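Local atomic coordinates of protein A49R (Vaccinia virus, PDB entry 4D5T), a protein that inhibits host NF-kappa-B activation by interacting with BTRC, which diminishes ubiquitination of NFKBIA and keeps p65/RELA in the cytoplasm. Residues I131-V134 against I135-N138; N85-M88 against S89-D93. One frame throughout, in Å; residues are numbered along the deposited sequence. Where two conformers were deposited one is given.

Overall arrangement
Both contacts are local ones, made along the chain at the ends of helices of the Bcl-2 fold. Contact 2 (85-93) lies where helix 76-87 runs out before helix 95-109, and contact 1 (131-138) lies at the start of the last helix, 132-150. Their centres are about 13 Å apart and they touch by packing: Ile-131 CG2 is 3.6 Å from Phe-90 O, and Val-134 CG1 is 3.8 Å from Asp-93 O. Helix 95-109 connects them further, since Ile-98 meets Ile-131 and Val-134 of contact 1 and Phe-90 of contact 2. The sulfate, probably from the crystallisation liquor, is bound by Lys-132 NZ of contact 1 and, outside it, by Asn-29 N.

Contact 1. Residues I131-V134 against I135-N138; sequences IKQV and IREN. With SO4 (sulfate ion), chain I.
Ile-131 O receives the N-H of Ile-135 at 3.0 Å, and the same i to i+4 bonding continues from Lys-132 to Arg-136 and from Gln-133 to Glu-137, bonds which open helix 132-150. Along the outer side Gln-133 bridges two neighbours through its one amide. CG anti to the backbone N (chi1 172°) and a bend at chi2 (65°) lay the amide between them, with Gln-133 OE1 toward Arg-136 NH1 (2.9 Å) and NE2 toward Glu-137 OE1 (2.9 Å). The first bond uses an OE1 lone pair and lies within the guanidinium plane; the second reaches the carboxylate from above its plane. Both heteroatoms of the amide are bonded, which fixes its rotation, while Arg-136 NE forms a salt bridge with Glu-25. The aliphatic chain of Lys-132 passes near the guanidinium, and its NZ donates to sulfate O3 at 2.6 Å and to Ile-27 O.

The Asn-138 side chain turns back so that ND2 donates to Val-134 O, 3.0 Å away, on a lone pair in the carbonyl plane. On the buried side Ile-131 CD1 meets Ile-135 CD1 at 3.8 Å. With Val-134 these isoleucines form the apolar face of an amphipathic helix start, packed on Ile-98 and Leu-95 of helix 95-109 in the Bcl-2 fold.

Contact 2. Residues N85-M88 against S89-D93; sequences NKFM and SFYKD
An aromatic cluster of Phe-87, Phe-90 and Tyr-91 lies at the C-terminal end of helix 76-87 and in the turn that leads toward helix 95-109. The edge of Phe-90 points at the face of Phe-87 in a T-shaped stack, with planes 73° apart and centroids separated by 4.8 Å. Phe-90 CD2 stands over the centre of the Phe-87 ring. Phe-87 in turn directs an edge at the face of Tyr-91 in an offset edge-to-face pair; its CE1 lies 3.8 Å from Tyr-91 CZ, and the planes are inclined by 60°. The central ring is therefore met on a face by one partner and presents its own edge to the other. Its chi1 of -143°, well short of a fully anti arrangement, swings the ring toward Phe-90 and Tyr-91, although its CB points away from them. Met-88 bends at chi2 and brings SD alongside the rim of Tyr-91, 3.8 Å from CE2, a Met-aromatic contact at the ring edge.

The backbone beneath turns through i to i+3 bonds: Ser-89 N to Lys-86 O, Phe-90 N to Phe-87 O and Tyr-91 N to Met-88 O, each 3.0 Å long.

Outside the segment, Phe-90 rests on Ile-98 and Ile-102, Phe-87 touches Arg-125 and Ile-126 of helix 112-126, and Lys-86 NZ forms a salt bridge with Asp-100. With its successive i to i+3 bonds, the chain here follows a 3-10-like path between two packed helices of the Bcl-2 fold.

Contact 1. Residues I131-V134 against I135-N138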
# COMPACT_ATOMS: atom_id res chain seq x y z
N ILE A 131 -0.79 -4.36 -11.98
CA ILE A 131 -1.57 -3.17 -11.64
C ILE A 131 -1.08 -1.86 -12.25
O ILE A 131 -1.51 -0.77 -11.83
CB ILE A 131 -1.75 -3.02 -10.09
CG1 ILE A 131 -0.41 -2.81 -9.31
CG2 ILE A 131 -2.50 -4.22 -9.51
CD1 ILE A 131 -0.61 -2.39 -7.85
N LYS A 132 -0.07 -1.89 -13.09
CA LYS A 132 0.48 -0.66 -13.64
C LYS A 132 -0.64 0.23 -14.32
O LYS A 132 -0.63 1.44 -14.15
CB LYS A 132 1.67 -0.93 -14.61
CG LYS A 132 2.97 -1.29 -13.88
CD LYS A 132 4.14 -1.73 -14.78
CE LYS A 132 4.77 -0.61 -15.54
NZ LYS A 132 6.03 -1.11 -16.16
N GLN A 133 -1.56 -0.35 -15.09
CA GLN A 133 -2.60 0.46 -15.75
C GLN A 133 -3.57 1.08 -14.77
O GLN A 133 -3.96 2.23 -14.93
CB GLN A 133 -3.36 -0.35 -16.77
CG GLN A 133 -4.56 0.38 -17.33
CD GLN A 133 -4.22 1.62 -18.14
OE1 GLN A 133 -3.08 1.82 -18.57
NE2 GLN A 133 -5.23 2.47 -18.34
N VAL A 134 -3.89 0.34 -13.72
CA VAL A 134 -4.77 0.89 -12.72
C VAL A 134 -4.03 2.04 -11.98
O VAL A 134 -4.67 3.01 -11.61
CB VAL A 134 -5.21 -0.19 -11.73
CG1 VAL A 134 -6.25 0.36 -10.84
CG2 VAL A 134 -5.84 -1.31 -12.51
N ILE A 135 -2.73 1.94 -11.75
CA ILE A 135 -2.00 3.07 -11.11
C ILE A 135 -2.06 4.31 -12.09
O ILE A 135 -2.41 5.39 -11.67
CB ILE A 135 -0.55 2.67 -10.78
CG1 ILE A 135 -0.55 1.58 -9.64
CG2 ILE A 135 0.33 3.83 -10.27
CD1 ILE A 135 0.75 0.84 -9.40
N ARG A 136 -1.71 4.09 -13.36
CA ARG A 136 -1.62 5.17 -14.35
C ARG A 136 -2.93 5.92 -14.44
O ARG A 136 -2.95 7.14 -14.52
CB ARG A 136 -1.61 4.59 -15.80
CG ARG A 136 -0.30 4.29 -16.39
CD ARG A 136 -0.32 3.79 -17.85
NE ARG A 136 0.80 2.88 -17.91
CZ ARG A 136 0.78 1.56 -17.99
NH1 ARG A 136 -0.34 0.85 -18.17
NH2 ARG A 136 1.95 0.90 -18.02
N GLU A 137 -4.00 5.16 -14.56
CA GLU A 137 -5.28 5.73 -14.82
C GLU A 137 -5.85 6.52 -13.63
O GLU A 137 -6.70 7.38 -13.83
CB GLU A 137 -6.18 4.59 -15.29
CG GLU A 137 -7.49 4.97 -15.94
CD GLU A 137 -8.19 3.88 -16.74
OE1 GLU A 137 -7.75 2.72 -16.98
OE2 GLU A 137 -9.24 4.30 -17.23
N ASN A 138 -5.46 6.16 -12.41
CA ASN A 138 -6.14 6.63 -11.24
C ASN A 138 -5.30 7.35 -10.16
O ASN A 138 -5.88 7.93 -9.24
CB ASN A 138 -6.85 5.44 -10.56
CG ASN A 138 -7.90 4.81 -11.41
OD1 ASN A 138 -8.93 5.44 -11.69
ND2 ASN A 138 -7.58 3.62 -11.97
S SO4 I . 6.21 -4.46 -17.81
O1 SO4 I . 7.43 -4.94 -17.11
O2 SO4 I . 6.47 -3.85 -19.11
O3 SO4 I . 5.55 -3.54 -16.92
O4 SO4 I . 5.32 -5.62 -18.03

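Contact 2. Residues N85-M88 against S89-D93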
# COMPACT_ATOMS: atom_id res chain seq x y z
N ASN A 85 -10.50 -11.34 1.02
CA ASN A 85 -11.32 -10.15 0.61
C ASN A 85 -10.45 -9.06 0.01
O ASN A 85 -10.75 -8.58 -1.05
CB ASN A 85 -12.08 -9.62 1.85
CG ASN A 85 -12.90 -8.35 1.57
OD1 ASN A 85 -12.38 -7.28 1.34
ND2 ASN A 85 -14.19 -8.48 1.65
N LYS A 86 -9.37 -8.68 0.68
CA LYS A 86 -8.58 -7.53 0.19
C LYS A 86 -7.78 -7.90 -1.09
O LYS A 86 -7.68 -7.09 -2.01
CB LYS A 86 -7.59 -7.07 1.23
CG LYS A 86 -8.17 -6.47 2.52
CD LYS A 86 -9.11 -5.32 2.33
CE LYS A 86 -9.43 -4.68 3.66
NZ LYS A 86 -10.38 -3.56 3.47
N PHE A 87 -7.33 -9.15 -1.15
CA PHE A 87 -6.54 -9.62 -2.33
C PHE A 87 -7.23 -9.46 -3.61
O PHE A 87 -6.58 -9.06 -4.59
CB PHE A 87 -6.07 -11.05 -2.22
CG PHE A 87 -4.71 -11.24 -2.82
CD1 PHE A 87 -4.66 -11.38 -4.19
CD2 PHE A 87 -3.58 -11.13 -2.13
CE1 PHE A 87 -3.47 -11.52 -4.84
CE2 PHE A 87 -2.36 -11.23 -2.77
CZ PHE A 87 -2.31 -11.42 -4.13
N MET A 88 -8.54 -9.67 -3.64
CA MET A 88 -9.22 -9.58 -4.89
C MET A 88 -9.12 -8.17 -5.54
O MET A 88 -9.28 -8.09 -6.73
CB MET A 88 -10.69 -10.01 -4.78
CG MET A 88 -10.92 -11.44 -4.31
SD MET A 88 -9.85 -12.72 -5.03
CE MET A 88 -9.93 -14.10 -3.92
N SER A 89 -8.85 -7.11 -4.75
CA SER A 89 -8.72 -5.73 -5.30
C SER A 89 -7.62 -5.70 -6.34
O SER A 89 -7.68 -4.95 -7.28
CB SER A 89 -8.45 -4.65 -4.21
OG SER A 89 -9.49 -4.61 -3.21
N PHE A 90 -6.61 -6.54 -6.17
CA PHE A 90 -5.46 -6.55 -7.12
C PHE A 90 -5.88 -6.97 -8.50
O PHE A 90 -5.18 -6.68 -9.51
CB PHE A 90 -4.34 -7.45 -6.66
CG PHE A 90 -3.66 -7.02 -5.43
CD1 PHE A 90 -3.12 -5.76 -5.32
CD2 PHE A 90 -3.61 -7.87 -4.35
CE1 PHE A 90 -2.51 -5.36 -4.17
CE2 PHE A 90 -2.99 -7.47 -3.19
CZ PHE A 90 -2.41 -6.21 -3.09
N TYR A 91 -7.02 -7.67 -8.60
CA TYR A 91 -7.48 -8.16 -9.89
C TYR A 91 -8.54 -7.25 -10.51
O TYR A 91 -9.03 -7.52 -11.59
CB TYR A 91 -8.07 -9.53 -9.72
CG TYR A 91 -7.15 -10.58 -9.01
CD1 TYR A 91 -5.79 -10.66 -9.25
CD2 TYR A 91 -7.71 -11.51 -8.12
CE1 TYR A 91 -5.02 -11.66 -8.69
CE2 TYR A 91 -6.94 -12.51 -7.49
CZ TYR A 91 -5.60 -12.60 -7.84
OH TYR A 91 -4.85 -13.66 -7.28
N LYS A 92 -8.89 -6.18 -9.80
CA LYS A 92 -9.95 -5.24 -10.26
C LYS A 92 -9.38 -3.88 -10.60
O LYS A 92 -8.17 -3.70 -10.50
CB LYS A 92 -11.04 -5.17 -9.18
CG LYS A 92 -11.71 -6.51 -8.96
CD LYS A 92 -12.75 -6.47 -7.87
CE LYS A 92 -14.13 -6.32 -8.50
NZ LYS A 92 -15.16 -6.90 -7.61
N ASP A 93 -10.24 -2.93 -10.98
CA ASP A 93 -9.80 -1.67 -11.56
C ASP A 93 -9.94 -0.46 -10.65
O ASP A 93 -9.98 0.70 -11.15
CB ASP A 93 -10.59 -1.38 -12.85
CG ASP A 93 -10.31 -2.41 -13.94
OD1 ASP A 93 -9.23 -3.05 -13.94
OD2 ASP A 93 -11.19 -2.59 -14.80
O HOH W 1 -10.90 -5.93 -1.76